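Local coordinates for Alr1585 protein (Nostoc sp., PDB 5C2I) that probably oxidises dyes and other substrates with hydrogen peroxide at a haem, as a dye-decolorizing (DyP-type) peroxidase, at residues 319-331 / 427-439. The protein carries 1 engineered substitution. Sequence-based numbering, arbitrary orientation.
With HEM (protoporphyrin IX containing Fe), chain E.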
loop_
_atom_site.group_PDB
_atom_site.type_symbol
_atom_site.label_atom_id
_atom_site.label_comp_id
_atom_site.label_asym_id
_atom_site.label_seq_id
_atom_site.Cartn_x
_atom_site.Cartn_y
_atom_site.Cartn_z
ATOM N N ASP A 319 39.121 -8.460 15.655
ATOM C CA ASP A 319 38.337 -8.544 16.895
ATOM C C ASP A 319 38.731 -9.809 17.658
ATOM O O ASP A 319 37.871 -10.542 18.172
ATOM C CB ASP A 319 36.856 -8.551 16.529
ATOM C CG ASP A 319 35.926 -8.347 17.719
ATOM O OD1 ASP A 319 36.366 -7.895 18.796
ATOM O OD2 ASP A 319 34.712 -8.576 17.503
ATOM N N LEU A 320 40.043 -10.052 17.749
ATOM C CA LEU A 320 40.545 -11.281 18.343
ATOM C C LEU A 320 40.203 -11.401 19.828
ATOM O O LEU A 320 39.992 -12.494 20.314
ATOM C CB LEU A 320 42.068 -11.387 18.183
ATOM C CG LEU A 320 42.574 -11.437 16.737
ATOM C CD1 LEU A 320 44.106 -11.483 16.633
ATOM C CD2 LEU A 320 41.968 -12.608 16.003
ATOM N N ALA A 321 40.161 -10.284 20.536
ATOM C CA ALA A 321 39.819 -10.335 21.951
ATOM C C ALA A 321 38.296 -10.290 22.179
ATOM O O ALA A 321 37.864 -10.237 23.334
ATOM C CB ALA A 321 40.505 -9.226 22.690
ATOM N N ALA A 322 37.517 -10.223 21.090
ATOM C CA ALA A 322 36.047 -10.228 21.153
ATOM C C ALA A 322 35.508 -9.128 22.076
ATOM O O ALA A 322 34.553 -9.359 22.820
ATOM C CB ALA A 322 35.549 -11.590 21.613
ATOM N N THR A 323 36.075 -7.928 21.967
ATOM C CA THR A 323 35.512 -6.756 22.642
ATOM C C THR A 323 34.528 -5.949 21.783
ATOM O O THR A 323 33.960 -4.988 22.265
ATOM C CB THR A 323 36.626 -5.805 23.140
ATOM O OG1 THR A 323 37.325 -5.256 22.033
ATOM C CG2 THR A 323 37.597 -6.574 24.049
ATOM N N LYS A 324 34.375 -6.328 20.497
ATOM C CA LYS A 324 33.382 -5.699 19.625
ATOM C C LYS A 324 32.186 -6.655 19.474
ATOM O O LYS A 324 31.066 -6.348 19.921
ATOM C CB LYS A 324 34.032 -5.300 18.285
ATOM C CG LYS A 324 35.197 -4.320 18.443
ATOM C CD LYS A 324 36.043 -4.285 17.181
ATOM C CE LYS A 324 37.118 -3.226 17.199
ATOM N NZ LYS A 324 37.985 -3.438 16.013
ATOM N N CYS A 325 32.427 -7.802 18.856
ATOM C CA CYS A 325 31.480 -8.921 18.868
ATOM C C CYS A 325 31.921 -9.941 19.905
ATOM O O CYS A 325 32.934 -10.643 19.714
ATOM C CB CYS A 325 31.400 -9.607 17.513
ATOM S SG CYS A 325 30.126 -10.907 17.501
ATOM N N PRO A 326 31.178 -10.032 21.019
ATOM C CA PRO A 326 31.550 -11.002 22.030
ATOM C C PRO A 326 31.621 -12.442 21.534
ATOM O O PRO A 326 30.908 -12.828 20.595
ATOM C CB PRO A 326 30.416 -10.865 23.071
ATOM C CG PRO A 326 30.057 -9.421 22.986
ATOM C CD PRO A 326 30.100 -9.157 21.481
ATOM N N PHE A 327 32.417 -13.284 22.228
ATOM C CA PHE A 327 32.450 -14.700 21.887
ATOM C C PHE A 327 31.095 -15.394 22.046
ATOM O O PHE A 327 30.821 -16.395 21.403
ATOM C CB PHE A 327 33.500 -15.423 22.755
ATOM C CG PHE A 327 34.935 -15.140 22.360
ATOM C CD1 PHE A 327 35.401 -15.479 21.106
ATOM C CD2 PHE A 327 35.854 -14.683 23.314
ATOM C CE1 PHE A 327 36.741 -15.276 20.762
ATOM C CE2 PHE A 327 37.188 -14.511 22.998
ATOM C CZ PHE A 327 37.635 -14.812 21.715
ATOM N N HIS A 328 30.242 -14.862 22.901
ATOM C CA HIS A 328 28.951 -15.486 23.101
ATOM C C HIS A 328 27.867 -15.115 22.089
ATOM O O HIS A 328 26.822 -15.738 22.107
ATOM C CB HIS A 328 28.434 -15.201 24.529
ATOM C CG HIS A 328 28.141 -13.753 24.762
ATOM N ND1 HIS A 328 28.910 -12.952 25.564
ATOM C CD2 HIS A 328 27.159 -12.964 24.280
ATOM C CE1 HIS A 328 28.412 -11.726 25.570
ATOM N NE2 HIS A 328 27.356 -11.709 24.793
ATOM N N SER A 329 28.084 -14.077 21.268
ATOM C CA SER A 329 27.056 -13.598 20.383
ATOM C C SER A 329 26.658 -14.713 19.432
ATOM O O SER A 329 27.507 -15.487 18.981
ATOM C CB SER A 329 27.517 -12.358 19.617
ATOM O OG SER A 329 27.877 -11.295 20.497
ATOM N N HIS A 330 25.368 -14.791 19.148
ATOM C CA HIS A 330 24.843 -15.881 18.314
ATOM C C HIS A 330 25.660 -16.155 17.023
ATOM O O HIS A 330 25.972 -17.325 16.741
ATOM C CB HIS A 330 23.383 -15.617 18.004
ATOM C CG HIS A 330 22.722 -16.693 17.187
ATOM N ND1 HIS A 330 22.637 -18.004 17.603
ATOM C CD2 HIS A 330 22.041 -16.621 16.017
ATOM C CE1 HIS A 330 21.919 -18.693 16.729
ATOM N NE2 HIS A 330 21.537 -17.873 15.772
ATOM N N THR A 331 25.985 -15.110 16.268
ATOM C CA THR A 331 26.731 -15.294 15.016
ATOM C C THR A 331 28.106 -15.851 15.226
ATOM O O THR A 331 28.572 -16.696 14.459
ATOM C CB THR A 331 26.835 -13.996 14.153
ATOM O OG1 THR A 331 27.427 -12.965 14.920
ATOM C CG2 THR A 331 25.462 -13.551 13.659
ATOM N N THR A 427 25.467 -17.422 32.032
ATOM C CA THR A 427 26.072 -16.147 32.294
ATOM C C THR A 427 26.952 -15.757 31.111
ATOM O O THR A 427 27.801 -16.513 30.726
ATOM C CB THR A 427 26.952 -16.208 33.542
ATOM O OG1 THR A 427 26.175 -16.709 34.628
ATOM C CG2 THR A 427 27.511 -14.822 33.900
ATOM N N GLN A 428 26.748 -14.550 30.590
ATOM C CA GLN A 428 27.665 -13.962 29.601
ATOM C C GLN A 428 28.388 -12.762 30.176
ATOM O O GLN A 428 27.928 -12.127 31.142
ATOM C CB GLN A 428 26.894 -13.561 28.336
ATOM C CG GLN A 428 26.200 -14.714 27.634
ATOM C CD GLN A 428 24.855 -15.045 28.248
ATOM O OE1 GLN A 428 24.188 -14.190 28.855
ATOM N NE2 GLN A 428 24.428 -16.284 28.064
ATOM N N LYS A 429 29.542 -12.460 29.593
ATOM C CA LYS A 429 30.314 -11.260 29.928
ATOM C C LYS A 429 30.191 -10.282 28.775
ATOM O O LYS A 429 30.517 -10.625 27.651
ATOM C CB LYS A 429 31.780 -11.627 30.135
ATOM C CG LYS A 429 31.981 -12.514 31.363
ATOM C CD LYS A 429 33.448 -12.753 31.662
ATOM C CE LYS A 429 34.053 -13.739 30.704
ATOM N NZ LYS A 429 35.282 -14.310 31.299
ATOM N N TRP A 430 29.720 -9.083 29.069
ATOM C CA TRP A 430 29.374 -8.081 28.063
ATOM C C TRP A 430 30.334 -6.908 28.163
ATOM O O TRP A 430 30.589 -6.409 29.277
ATOM C CB TRP A 430 27.936 -7.622 28.299
ATOM C CG TRP A 430 26.987 -8.785 28.400
ATOM C CD1 TRP A 430 26.788 -9.586 29.479
ATOM C CD2 TRP A 430 26.120 -9.288 27.379
ATOM N NE1 TRP A 430 25.829 -10.532 29.217
ATOM C CE2 TRP A 430 25.421 -10.390 27.924
ATOM C CE3 TRP A 430 25.847 -8.909 26.056
ATOM C CZ2 TRP A 430 24.479 -11.123 27.181
ATOM C CZ3 TRP A 430 24.933 -9.619 25.334
ATOM C CH2 TRP A 430 24.243 -10.714 25.894
ATOM N N PRO A 431 30.879 -6.454 27.021
ATOM C CA PRO A 431 31.775 -5.304 27.077
ATOM C C PRO A 431 31.002 -4.035 27.431
ATOM O O PRO A 431 29.973 -3.761 26.845
ATOM C CB PRO A 431 32.370 -5.239 25.655
ATOM C CG PRO A 431 32.159 -6.628 25.074
ATOM C CD PRO A 431 30.818 -7.027 25.665
ATOM N N LYS A 432 31.464 -3.300 28.434
ATOM C CA LYS A 432 30.848 -2.040 28.784
ATOM C C LYS A 432 30.961 -1.028 27.649
ATOM O O LYS A 432 30.023 -0.259 27.398
ATOM C CB LYS A 432 31.485 -1.456 30.059
ATOM C CG LYS A 432 31.279 -2.307 31.289
ATOM C CD LYS A 432 31.839 -1.605 32.521
ATOM C CE LYS A 432 31.763 -2.540 33.703
ATOM N NZ LYS A 432 32.162 -1.891 34.965
ATOM N N LYS A 433 32.131 -0.972 27.016
ATOM C CA LYS A 433 32.399 -0.017 25.944
ATOM C C LYS A 433 32.934 -0.840 24.787
ATOM O O LYS A 433 33.923 -1.525 24.924
ATOM C CB LYS A 433 33.443 1.023 26.377
ATOM C CG LYS A 433 32.934 1.948 27.476
ATOM C CD LYS A 433 31.998 3.006 26.851
ATOM C CE LYS A 433 32.730 4.291 26.503
ATOM N NZ LYS A 433 31.820 5.293 25.862
ATOM N N TRP A 434 32.240 -0.755 23.671
ATOM C CA TRP A 434 32.582 -1.449 22.468
ATOM C C TRP A 434 34.023 -1.190 22.105
ATOM O O TRP A 434 34.465 -0.077 22.087
ATOM C CB TRP A 434 31.649 -0.946 21.357
ATOM C CG TRP A 434 31.753 -1.625 20.032
ATOM C CD1 TRP A 434 30.995 -2.671 19.586
ATOM C CD2 TRP A 434 32.615 -1.264 18.957
ATOM N NE1 TRP A 434 31.310 -2.975 18.274
ATOM C CE2 TRP A 434 32.327 -2.150 17.874
ATOM C CE3 TRP A 434 33.615 -0.311 18.799
ATOM C CZ2 TRP A 434 33.008 -2.097 16.651
ATOM C CZ3 TRP A 434 34.297 -0.245 17.558
ATOM C CH2 TRP A 434 33.970 -1.149 16.502
ATOM N N GLY A 435 34.762 -2.258 21.851
ATOM C CA GLY A 435 36.155 -2.175 21.483
ATOM C C GLY A 435 37.123 -2.044 22.649
ATOM O O GLY A 435 38.304 -1.837 22.414
ATOM N N GLU A 436 36.630 -2.147 23.889
ATOM C CA GLU A 436 37.488 -2.035 25.095
ATOM C C GLU A 436 37.251 -3.259 25.976
ATOM O O GLU A 436 36.172 -3.833 25.921
ATOM C CB GLU A 436 37.155 -0.765 25.881
ATOM C CG GLU A 436 37.319 0.523 25.098
ATOM C CD GLU A 436 38.751 0.818 24.681
ATOM O OE1 GLU A 436 39.727 0.255 25.260
ATOM O OE2 GLU A 436 38.924 1.635 23.750
ATOM N N PRO A 437 38.265 -3.665 26.772
ATOM C CA PRO A 437 38.222 -5.005 27.367
ATOM C C PRO A 437 37.305 -5.185 28.583
ATOM O O PRO A 437 36.855 -6.306 28.834
ATOM C CB PRO A 437 39.700 -5.271 27.736
ATOM C CG PRO A 437 40.293 -3.916 27.890
ATOM C CD PRO A 437 39.610 -3.067 26.866
ATOM N N GLU A 438 37.026 -4.126 29.332
ATOM C CA GLU A 438 36.286 -4.317 30.577
ATOM C C GLU A 438 34.881 -4.866 30.310
ATOM O O GLU A 438 34.147 -4.325 29.479
ATOM C CB GLU A 438 36.224 -3.033 31.407
ATOM C CG GLU A 438 35.633 -3.278 32.781
ATOM C CD GLU A 438 35.665 -2.059 33.705
ATOM O OE1 GLU A 438 36.305 -1.044 33.363
ATOM O OE2 GLU A 438 35.059 -2.131 34.788
ATOM N N THR A 439 34.512 -5.917 31.042
ATOM C CA THR A 439 33.206 -6.525 30.902
ATOM C C THR A 439 32.416 -6.470 32.186
ATOM O O THR A 439 32.941 -6.193 33.268
ATOM C CB THR A 439 33.291 -8.002 30.466
ATOM O OG1 THR A 439 34.004 -8.748 31.432
ATOM C CG2 THR A 439 33.971 -8.139 29.091
HETATM C CHA HEM E . 22.412 -16.582 12.105
HETATM C CHB HEM E . 18.389 -15.725 14.623
HETATM C CHC HEM E . 18.162 -20.410 15.813
HETATM C CHD HEM E . 22.315 -21.168 13.499
HETATM C C1A HEM E . 21.346 -15.933 12.705
HETATM C C2A HEM E . 21.093 -14.531 12.632
HETATM C C3A HEM E . 19.965 -14.296 13.338
HETATM C C4A HEM E . 19.512 -15.544 13.821
HETATM C CMA HEM E . 19.259 -12.983 13.542
HETATM C CAA HEM E . 21.920 -13.468 11.897
HETATM C CBA HEM E . 21.596 -13.204 10.425
HETATM C CGA HEM E . 21.818 -14.468 9.642
HETATM O O1A HEM E . 22.963 -14.803 9.220
HETATM O O2A HEM E . 20.845 -15.192 9.419
HETATM C C1B HEM E . 17.970 -16.957 15.121
HETATM C C2B HEM E . 16.766 -17.150 15.884
HETATM C C3B HEM E . 16.676 -18.439 16.178
HETATM C C4B HEM E . 17.892 -19.049 15.635
HETATM C CMB HEM E . 15.796 -16.075 16.228
HETATM C CAB HEM E . 15.625 -19.219 16.877
HETATM C CBB HEM E . 14.338 -18.838 16.963
HETATM C C1C HEM E . 19.319 -21.041 15.326
HETATM C C2C HEM E . 19.714 -22.334 15.596
HETATM C C3C HEM E . 20.909 -22.536 14.954
HETATM C C4C HEM E . 21.211 -21.350 14.274
HETATM C CMC HEM E . 18.976 -23.378 16.382
HETATM C CAC HEM E . 21.781 -23.709 14.950
HETATM C CBC HEM E . 21.939 -24.612 15.886
HETATM C C1D HEM E . 22.575 -19.966 12.844
HETATM C C2D HEM E . 23.721 -19.829 11.953
HETATM C C3D HEM E . 23.784 -18.552 11.600
HETATM C C4D HEM E . 22.615 -17.927 12.257
HETATM C CMD HEM E . 24.698 -20.907 11.512
HETATM C CAD HEM E . 24.777 -17.941 10.654
HETATM C CBD HEM E . 26.079 -17.504 11.335
HETATM C CGD HEM E . 27.016 -16.950 10.313
HETATM O O1D HEM E . 27.444 -15.818 10.520
HETATM O O2D HEM E . 27.375 -17.606 9.275
HETATM N NA HEM E . 20.414 -16.531 13.500
HETATM N NB HEM E . 18.616 -18.080 15.076
HETATM N NC HEM E . 20.280 -20.403 14.598
HETATM N ND HEM E . 21.980 -18.791 13.065
HETATM FE FE HEM E . 20.369 -18.443 14.066
HETATM O O HOH W 1 30.616 -13.877 27.436
HETATM O O HOH W 2 18.991 -19.113 12.300
#
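In this haem peroxidase, the loop that leads into the proximal haem ligand packs against a beta hairpin: His-328 touches Trp-430, while two residues on, His-330 NE2 binds the haem iron at 2.1 Å. The His-328 edge meets the Trp-430 face, planes at 58°, with His-328 NE2 3.2 Å from Trp-430 CZ3. Gln-428 CB covers one face of the imidazole and Pro-326 CB the opposite one, and a water bridges His-328 ND1 (2.7 Å) to Lys-429 N (2.8 Å), which together should limit ring rotation. Farther along, Gly-435 N, within a type II turn, donates to Thr-323 O at 2.9 Å (N-H...O 165°). Lys-324 CG sits beside its own backbone N (chi1 -59°), and the extended chain then runs over the Trp-434 face, CG lying 3.7 Å from the six-membered ring centroid. Without the indole of Trp-434, as with an alanine here, the Lys-324 methylenes would probably lose their aromatic platform and Val-298 O its N-H donor. Strand 428-431 pairs antiparallel with 439-442, helix 281-289 packs on Pro-326 and Trp-430, and helix 330-334 continues from the loop beside the haem.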